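PDB 4FF5: glycosyl hydrolase 25 from Streptococcus pneumoniae, which is a surface-associated family 25 glycosyl hydrolase implicated in host-cell invasion and probably cleaves peptidoglycan glycan chains, as its lysozyme-like relatives do. Local coordinates for residues Q73-A78 with G235-F240; L153-K158 with E165-F170; F201-I206 with R260-K265. One frame throughout, in Å; residues are numbered along the deposited sequence.

Contact 1: residues Q73-A78 with G235-F240; sequences QNISGA and GKIAGF
N74 and A238 mark the closest backbone approach, their CA atoms 6.9 Å apart, where the link from helix 68-73 into strand 77-84 of the TIM barrel passes the loop that precedes strand 244-249. That loop folds into a type II beta turn from I237 to F240, closed by the backbone bond from F240 N to I237 O. G239 takes the third position of the turn with a positive phi, which glycine adopts readily there. The turn presents the carbonyl of A238 to N74, whose amide nitrogen ND2 donates to A238 O over 3.1 Å. The N-H...O angle is 148°, so the bond is somewhat bent. Next to this polar link lies an apolar patch built around I237. Its CG2 branch, trans to the backbone nitrogen, sits 3.6 Å from N74 CB, while the CG1 arm (chi1 -62°) carries the other end to the next residue along: I237 CD1 lies 3.9 Å from I75 CG2, the two isoleucine side chains crossing at about a right angle. I237 also packs on I55, I246 and L71, and so sits between helix 68-73 and strands 54-57 and 244-249, which pair as the barrel closes. A238 CB lies 3.3 Å from N74 ND2, and that nitrogen comes to A238 O from above the carbonyl plane, 43° out of it.

Contact 2: residues L153-K158 with E165-F170; sequences LDVEDK and EGVENF
L153 and F170 meet because each first torsion throws its side chain across the gap between strand and helix: the leucine CG stands opposite its own carbonyl carbon (chi1 -85°), and the phenylalanine CG is trans to its backbone nitrogen (chi1 -165°). The two side chains lie alongside each other, pointing opposite ways. L153 CD2 comes to 3.4 Å from F170 CD1, approaching the ring obliquely, and the branch point follows closely, with L153 CG 3.5 Å from the same F170 CD1. The other methyl, L153 CD1, reaches this part of the ring as well, so both methyls and the branch point gather round F170 CD1, with CE1 next. L153 CD2 also faces the backbone of the helix, 3.8 Å from V167 O. Two residues further along the strand, the valines make a second apolar touch: V155 CG2 and V167 CG2 are 3.8 Å apart, and V155 CG1 lies almost as near to that same V167 methyl. All four residues are buried. Beyond L153, the F170 ring packs on A135, A136 and F139 of helix 129-143, so it also joins neighbouring helices. The axes of 153-155 and 165-170 come within 10.5 Å and run nearly antiparallel, at 166°. D154, between the two residues that face the helix, turns instead toward Y121, Y123 and Y185; with E156 it matches the Asp-x-Glu motif of family 25, so the two are probably the catalytic acids. This is the strand-helix half of a beta-alpha-beta unit of the TIM barrel.

Contact 3: residues F201-I206 with R260-K265; sequences FTSVWI and RKLFLK
K261 reaches from helix 255-263 to the backbone of T202, where K261 NZ donates to T202 O over 2.9 Å. The ammonium lies nearly on the line of the carbonyl bond, with a C=O...N angle of 160°. Every torsion of the lysine is close to trans, beginning with chi1 at 178°, and this straight chain is what spans the gap. The same nitrogen forms a salt bridge with D227, whose OD2 also takes a hydrogen bond with S203 OG. One carboxylate oxygen thus ties lysine and serine together, and it probably keeps the lysine charged.

In the TIM barrel these residues stand at the start of strand 203-207, and helix 255-263 lies across the N-terminal ends of the strands. Its L262 also packs on W152 and I228, in strands 151-155 and 228-232.

The van der Waals contacts are lighter. L262 CB is directed past the strand, but the end of the side chain swings back, bringing L262 CD2 to 3.4 Å from S203 OG and 3.8 Å from S203 CB. K261 CE approaches the same methylene from the helix side too, 4.1 Å from S203 CB. K261 CE also lies 3.1 Å from T202 O, a closeness that follows from the bond made by the neighbouring NZ.

Overall arrangement
All three contacts reach the same barrel sheet. Contacts 2 and 3, with centres about 18 Å apart, are joined through F201: its CZ is 3.6 Å from V167 CG1, and its CE2 lies 3.8 Å from L153 CD2. Contacts 1 and 3, about 19 Å apart between centres, meet where F263 CE1 approaches A78 O at 3.5 Å. Contacts 1 and 2 lie on opposite sides of the chain's centre, their centres about 29 Å apart and their nearest atoms about 12 Å. The presumed active site, at D154 and E156, belongs to the strand of contact 2 and its C-terminal end, whereas contact 3 sits where the strands begin.

Contact 1: residues Q73-A78 with G235-F240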
loop_
_atom_site.group_PDB
_atom_site.type_symbol
_atom_site.label_atom_id
_atom_site.label_comp_id
_atom_site.label_asym_id
_atom_site.label_seq_id
_atom_site.Cartn_x
_atom_site.Cartn_y
_atom_site.Cartn_z
ATOM N N GLN A 73 -7.491 -8.939 14.521
ATOM C CA GLN A 73 -6.681 -9.412 15.648
ATOM C C GLN A 73 -5.478 -10.266 15.195
ATOM O O GLN A 73 -4.597 -10.573 16.013
ATOM C CB GLN A 73 -7.527 -10.129 16.719
ATOM C CG GLN A 73 -8.706 -9.339 17.295
ATOM C CD GLN A 73 -8.360 -7.917 17.748
ATOM O OE1 GLN A 73 -7.498 -7.706 18.603
ATOM N NE2 GLN A 73 -9.061 -6.934 17.182
ATOM N N ASN A 74 -5.428 -10.591 13.896
ATOM C CA ASN A 74 -4.322 -11.353 13.287
ATOM C C ASN A 74 -3.355 -10.489 12.440
ATOM O O ASN A 74 -2.427 -11.012 11.810
ATOM C CB ASN A 74 -4.870 -12.529 12.454
ATOM C CG ASN A 74 -5.474 -13.641 13.312
ATOM O OD1 ASN A 74 -4.902 -14.034 14.315
ATOM N ND2 ASN A 74 -6.626 -14.168 12.897
ATOM N N ILE A 75 -3.570 -9.173 12.427
ATOM C CA ILE A 75 -2.689 -8.252 11.693
ATOM C C ILE A 75 -2.274 -7.036 12.527
ATOM O O ILE A 75 -2.928 -6.699 13.519
ATOM C CB ILE A 75 -3.335 -7.800 10.352
ATOM C CG1 ILE A 75 -4.601 -6.950 10.597
ATOM C CG2 ILE A 75 -3.644 -9.018 9.484
ATOM C CD1 ILE A 75 -5.196 -6.311 9.352
ATOM N N SER A 76 -1.198 -6.370 12.112
ATOM C CA SER A 76 -0.752 -5.158 12.776
ATOM C C SER A 76 -1.192 -3.895 12.046
ATOM O O SER A 76 -1.358 -2.841 12.657
ATOM C CB SER A 76 0.773 -5.181 12.971
ATOM O OG SER A 76 1.439 -5.402 11.738
ATOM N N GLY A 77 -1.367 -4.001 10.734
ATOM C CA GLY A 77 -1.762 -2.858 9.899
ATOM C C GLY A 77 -2.224 -3.333 8.529
ATOM O O GLY A 77 -2.059 -4.514 8.164
ATOM N N ALA A 78 -2.823 -2.423 7.765
ATOM C CA ALA A 78 -3.351 -2.784 6.448
ATOM C C ALA A 78 -3.120 -1.642 5.469
ATOM O O ALA A 78 -3.158 -0.471 5.849
ATOM C CB ALA A 78 -4.832 -3.105 6.536
ATOM N N GLY A 235 -0.007 -15.475 0.897
ATOM C CA GLY A 235 -0.191 -15.642 2.319
ATOM C C GLY A 235 -1.589 -16.125 2.674
ATOM O O GLY A 235 -2.532 -16.001 1.884
ATOM N N LYS A 236 -1.703 -16.717 3.857
ATOM C CA LYS A 236 -2.991 -17.163 4.391
ATOM C C LYS A 236 -3.073 -16.701 5.822
ATOM O O LYS A 236 -2.199 -17.039 6.626
ATOM C CB LYS A 236 -3.121 -18.691 4.321
ATOM C CG LYS A 236 -3.142 -19.240 2.901
ATOM C CD LYS A 236 -4.538 -19.202 2.299
ATOM C CE LYS A 236 -4.487 -19.399 0.796
ATOM N NZ LYS A 236 -5.807 -19.835 0.266
ATOM N N ILE A 237 -4.104 -15.909 6.133
ATOM C CA ILE A 237 -4.329 -15.405 7.490
ATOM C C ILE A 237 -5.751 -15.760 7.938
ATOM O O ILE A 237 -6.705 -15.665 7.157
ATOM C CB ILE A 237 -4.123 -13.879 7.594
ATOM C CG1 ILE A 237 -2.680 -13.498 7.240
ATOM C CG2 ILE A 237 -4.459 -13.368 8.992
ATOM C CD1 ILE A 237 -2.333 -12.050 7.493
ATOM N N ALA A 238 -5.878 -16.177 9.196
ATOM C CA ALA A 238 -7.181 -16.530 9.765
ATOM C C ALA A 238 -8.174 -15.370 9.652
ATOM O O ALA A 238 -7.873 -14.248 10.051
ATOM C CB ALA A 238 -7.015 -16.970 11.217
ATOM N N GLY A 239 -9.365 -15.656 9.124
ATOM C CA GLY A 239 -10.377 -14.627 8.892
ATOM C C GLY A 239 -10.649 -14.414 7.414
ATOM O O GLY A 239 -11.575 -13.682 7.051
ATOM N N PHE A 240 -9.841 -15.057 6.566
ATOM C CA PHE A 240 -9.970 -14.977 5.101
ATOM C C PHE A 240 -9.407 -16.244 4.473
ATOM O O PHE A 240 -8.298 -16.665 4.800
ATOM C CB PHE A 240 -9.265 -13.704 4.555
ATOM C CG PHE A 240 -9.434 -13.475 3.063
ATOM C CD1 PHE A 240 -10.701 -13.361 2.490
ATOM C CD2 PHE A 240 -8.325 -13.313 2.243
ATOM C CE1 PHE A 240 -10.854 -13.159 1.125
ATOM C CE2 PHE A 240 -8.466 -13.092 0.884
ATOM C CZ PHE A 240 -9.738 -13.010 0.319
#

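Contact 2: residues L153-K158 with E165-F170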
loop_
_atom_site.group_PDB
_atom_site.type_symbol
_atom_site.label_atom_id
_atom_site.label_comp_id
_atom_site.label_asym_id
_atom_site.label_seq_id
_atom_site.Cartn_x
_atom_site.Cartn_y
_atom_site.Cartn_z
ATOM N N LEU A 153 2.384 4.961 -3.675
ATOM C CA LEU A 153 2.355 4.856 -5.129
ATOM C C LEU A 153 2.869 3.488 -5.505
ATOM O O LEU A 153 4.044 3.186 -5.263
ATOM C CB LEU A 153 3.280 5.923 -5.757
ATOM C CG LEU A 153 2.642 7.313 -5.969
ATOM C CD1 LEU A 153 2.286 7.982 -4.649
ATOM C CD2 LEU A 153 3.559 8.175 -6.833
ATOM N N ASP A 154 1.993 2.651 -6.049
ATOM C CA ASP A 154 2.362 1.305 -6.500
ATOM C C ASP A 154 2.826 1.419 -7.954
ATOM O O ASP A 154 2.019 1.621 -8.861
ATOM C CB ASP A 154 1.167 0.345 -6.322
ATOM C CG ASP A 154 1.331 -0.971 -7.086
ATOM O OD1 ASP A 154 2.398 -1.229 -7.666
ATOM O OD2 ASP A 154 0.360 -1.726 -7.166
ATOM N N VAL A 155 4.142 1.329 -8.160
ATOM C CA VAL A 155 4.732 1.529 -9.475
ATOM C C VAL A 155 5.225 0.188 -10.010
ATOM O O VAL A 155 6.126 -0.421 -9.417
ATOM C CB VAL A 155 5.913 2.524 -9.394
ATOM C CG1 VAL A 155 6.559 2.711 -10.762
ATOM C CG2 VAL A 155 5.424 3.863 -8.843
ATOM N N GLU A 156 4.661 -0.304 -11.105
ATOM C CA GLU A 156 5.193 -1.570 -11.612
ATOM C C GLU A 156 5.191 -1.822 -13.102
ATOM O O GLU A 156 5.749 -2.818 -13.556
ATOM C CB GLU A 156 4.602 -2.757 -10.884
ATOM C CG GLU A 156 3.095 -2.837 -10.915
ATOM C CD GLU A 156 2.595 -3.879 -9.899
ATOM O OE1 GLU A 156 2.393 -5.011 -10.331
ATOM O OE2 GLU A 156 2.414 -3.593 -8.685
ATOM N N ASP A 157 4.579 -0.954 -13.874
ATOM C CA ASP A 157 4.919 -1.006 -15.288
ATOM C C ASP A 157 5.049 0.337 -15.953
ATOM O O ASP A 157 4.536 1.362 -15.465
ATOM C CB ASP A 157 4.044 -1.980 -16.060
ATOM C CG ASP A 157 2.632 -1.926 -15.629
ATOM O OD1 ASP A 157 2.054 -3.022 -15.427
ATOM O OD2 ASP A 157 2.138 -0.785 -15.453
ATOM N N LYS A 158 5.791 0.319 -17.055
ATOM C CA LYS A 158 6.165 1.542 -17.736
ATOM C C LYS A 158 4.993 1.996 -18.574
ATOM O O LYS A 158 4.662 1.368 -19.587
ATOM C CB LYS A 158 7.393 1.314 -18.615
ATOM C CG LYS A 158 7.953 2.620 -19.162
ATOM C CD LYS A 158 8.866 2.407 -20.350
ATOM C CE LYS A 158 8.128 2.615 -21.661
ATOM N NZ LYS A 158 9.078 2.528 -22.810
ATOM N N GLU A 165 9.833 10.497 -14.446
ATOM C CA GLU A 165 9.151 11.796 -14.509
ATOM C C GLU A 165 7.647 11.681 -14.208
ATOM O O GLU A 165 7.099 12.473 -13.432
ATOM C CB GLU A 165 9.355 12.444 -15.875
ATOM C CG GLU A 165 10.696 13.126 -16.038
ATOM N N GLY A 166 6.994 10.691 -14.810
ATOM C CA GLY A 166 5.570 10.476 -14.572
ATOM C C GLY A 166 5.274 10.164 -13.116
ATOM O O GLY A 166 4.295 10.669 -12.548
ATOM N N VAL A 167 6.122 9.330 -12.508
ATOM C CA VAL A 167 5.978 8.986 -11.086
ATOM C C VAL A 167 6.088 10.260 -10.241
ATOM O O VAL A 167 5.281 10.487 -9.334
ATOM C CB VAL A 167 7.014 7.937 -10.652
ATOM C CG1 VAL A 167 7.106 7.852 -9.127
ATOM C CG2 VAL A 167 6.658 6.579 -11.257
ATOM N N GLU A 168 7.088 11.090 -10.558
ATOM C CA GLU A 168 7.243 12.371 -9.897
ATOM C C GLU A 168 6.039 13.287 -10.116
ATOM O O GLU A 168 5.637 13.983 -9.195
ATOM C CB GLU A 168 8.536 13.078 -10.342
ATOM C CG GLU A 168 8.651 14.524 -9.861
ATOM C CD GLU A 168 8.616 14.695 -8.340
ATOM O OE1 GLU A 168 8.750 13.714 -7.581
ATOM O OE2 GLU A 168 8.479 15.856 -7.881
ATOM N N ASN A 169 5.474 13.291 -11.323
ATOM C CA ASN A 169 4.253 14.075 -11.567
ATOM C C ASN A 169 3.134 13.691 -10.593
ATOM O O ASN A 169 2.469 14.566 -9.994
ATOM C CB ASN A 169 3.749 13.909 -13.000
ATOM C CG ASN A 169 4.711 14.457 -14.035
ATOM O OD1 ASN A 169 5.400 15.466 -13.806
ATOM N ND2 ASN A 169 4.760 13.800 -15.192
ATOM N N PHE A 170 2.952 12.381 -10.436
ATOM C CA PHE A 170 1.951 11.842 -9.517
ATOM C C PHE A 170 2.257 12.286 -8.080
ATOM O O PHE A 170 1.378 12.840 -7.405
ATOM C CB PHE A 170 1.921 10.316 -9.637
ATOM C CG PHE A 170 0.696 9.653 -9.025
ATOM C CD1 PHE A 170 0.519 9.590 -7.644
ATOM C CD2 PHE A 170 -0.259 9.058 -9.839
ATOM C CE1 PHE A 170 -0.588 8.953 -7.092
ATOM C CE2 PHE A 170 -1.381 8.426 -9.295
ATOM C CZ PHE A 170 -1.547 8.376 -7.915
#

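Contact 3: residues F201-I206 with R260-K265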
loop_
_atom_site.group_PDB
_atom_site.type_symbol
_atom_site.label_atom_id
_atom_site.label_comp_id
_atom_site.label_asym_id
_atom_site.label_seq_id
_atom_site.Cartn_x
_atom_site.Cartn_y
_atom_site.Cartn_z
ATOM N N PHE A 201 10.392 10.630 -1.901
ATOM C CA PHE A 201 9.369 9.921 -1.145
ATOM C C PHE A 201 9.789 9.819 0.309
ATOM O O PHE A 201 10.977 9.924 0.625
ATOM C CB PHE A 201 9.103 8.530 -1.750
ATOM C CG PHE A 201 8.480 8.597 -3.105
ATOM C CD1 PHE A 201 9.264 8.677 -4.252
ATOM C CD2 PHE A 201 7.091 8.611 -3.238
ATOM C CE1 PHE A 201 8.679 8.782 -5.516
ATOM C CE2 PHE A 201 6.513 8.705 -4.494
ATOM C CZ PHE A 201 7.298 8.802 -5.634
ATOM N N THR A 202 8.812 9.613 1.190
ATOM C CA THR A 202 9.074 9.565 2.640
ATOM C C THR A 202 9.300 8.137 3.146
ATOM O O THR A 202 9.771 7.922 4.278
ATOM C CB THR A 202 7.971 10.286 3.466
ATOM O OG1 THR A 202 6.695 9.702 3.196
ATOM C CG2 THR A 202 7.906 11.773 3.144
ATOM N N SER A 203 8.985 7.161 2.296
ATOM C CA SER A 203 9.253 5.750 2.584
ATOM C C SER A 203 9.309 4.924 1.295
ATOM O O SER A 203 8.792 5.341 0.252
ATOM C CB SER A 203 8.172 5.172 3.503
ATOM O OG SER A 203 8.496 3.843 3.915
ATOM N N VAL A 204 9.922 3.745 1.386
ATOM C CA VAL A 204 10.030 2.830 0.250
ATOM C C VAL A 204 9.530 1.457 0.668
ATOM O O VAL A 204 9.841 0.959 1.764
ATOM C CB VAL A 204 11.469 2.767 -0.328
ATOM C CG1 VAL A 204 11.514 1.817 -1.528
ATOM C CG2 VAL A 204 11.933 4.169 -0.751
ATOM N N TRP A 205 8.758 0.841 -0.222
ATOM C CA TRP A 205 8.157 -0.448 0.036
ATOM C C TRP A 205 8.521 -1.308 -1.136
ATOM O O TRP A 205 8.356 -0.879 -2.290
ATOM C CB TRP A 205 6.662 -0.182 0.130
ATOM C CG TRP A 205 5.737 -1.346 0.226
ATOM C CD1 TRP A 205 6.014 -2.672 0.596
ATOM C CD2 TRP A 205 4.303 -1.286 0.007
ATOM N NE1 TRP A 205 4.847 -3.416 0.599
ATOM C CE2 TRP A 205 3.792 -2.645 0.214
ATOM C CE3 TRP A 205 3.421 -0.280 -0.394
ATOM C CZ2 TRP A 205 2.439 -2.952 0.085
ATOM C CZ3 TRP A 205 2.062 -0.608 -0.537
ATOM C CH2 TRP A 205 1.593 -1.916 -0.313
ATOM N N ILE A 206 9.108 -2.481 -0.887
ATOM C CA ILE A 206 9.634 -3.288 -2.008
ATOM C C ILE A 206 9.139 -4.733 -1.981
ATOM O O ILE A 206 9.239 -5.415 -0.949
ATOM C CB ILE A 206 11.199 -3.266 -2.111
ATOM C CG1 ILE A 206 11.739 -1.836 -2.201
ATOM C CG2 ILE A 206 11.685 -4.077 -3.324
ATOM C CD1 ILE A 206 13.265 -1.707 -2.139
ATOM N N ARG A 260 5.514 2.919 13.688
ATOM C CA ARG A 260 4.958 4.222 14.060
ATOM C C ARG A 260 4.960 5.159 12.857
ATOM O O ARG A 260 3.948 5.775 12.538
ATOM C CB ARG A 260 5.743 4.873 15.214
ATOM C CG ARG A 260 5.221 6.268 15.549
ATOM C CD ARG A 260 6.149 7.036 16.487
ATOM N N LYS A 261 6.106 5.256 12.195
ATOM C CA LYS A 261 6.240 6.070 11.002
ATOM C C LYS A 261 5.145 5.773 9.960
ATOM O O LYS A 261 4.520 6.687 9.410
ATOM C CB LYS A 261 7.608 5.823 10.385
ATOM C CG LYS A 261 7.818 6.586 9.102
ATOM C CD LYS A 261 9.238 6.434 8.605
ATOM C CE LYS A 261 9.325 6.794 7.143
ATOM N NZ LYS A 261 10.689 6.496 6.604
ATOM N N LEU A 262 4.926 4.490 9.696
ATOM C CA LEU A 262 4.076 4.075 8.567
ATOM C C LEU A 262 2.599 4.008 8.906
ATOM O O LEU A 262 1.749 4.158 8.016
ATOM C CB LEU A 262 4.533 2.721 8.007
ATOM C CG LEU A 262 5.985 2.664 7.475
ATOM C CD1 LEU A 262 6.249 1.344 6.762
ATOM C CD2 LEU A 262 6.297 3.815 6.539
ATOM N N PHE A 263 2.303 3.761 10.178
ATOM C CA PHE A 263 0.928 3.489 10.587
ATOM C C PHE A 263 0.342 4.385 11.665
ATOM O O PHE A 263 -0.874 4.479 11.792
ATOM C CB PHE A 263 0.796 2.028 10.956
ATOM C CG PHE A 263 0.804 1.145 9.752
ATOM C CD1 PHE A 263 -0.323 1.059 8.932
ATOM C CD2 PHE A 263 1.951 0.462 9.389
ATOM C CE1 PHE A 263 -0.312 0.272 7.794
ATOM C CE2 PHE A 263 1.972 -0.322 8.243
ATOM C CZ PHE A 263 0.835 -0.421 7.447
ATOM N N LEU A 264 1.191 5.048 12.430
ATOM C CA LEU A 264 0.706 5.773 13.602
ATOM C C LEU A 264 0.972 7.280 13.546
ATOM O O LEU A 264 0.921 7.960 14.570
ATOM C CB LEU A 264 1.254 5.121 14.880
ATOM C CG LEU A 264 0.910 3.651 15.199
ATOM C CD1 LEU A 264 1.563 3.203 16.506
ATOM C CD2 LEU A 264 -0.584 3.358 15.225
ATOM N N LYS A 265 1.236 7.809 12.347
ATOM C CA LYS A 265 1.462 9.257 12.172
ATOM C C LYS A 265 0.721 9.883 10.970
ATOM O O LYS A 265 1.366 10.420 10.068
ATOM C CB LYS A 265 2.961 9.584 12.061
ATOM C CG LYS A 265 3.861 8.980 13.131
ATOM C CD LYS A 265 5.058 9.847 13.510
ATOM C CE LYS A 265 5.376 10.980 12.542
ATOM N NZ LYS A 265 6.503 11.816 13.037
#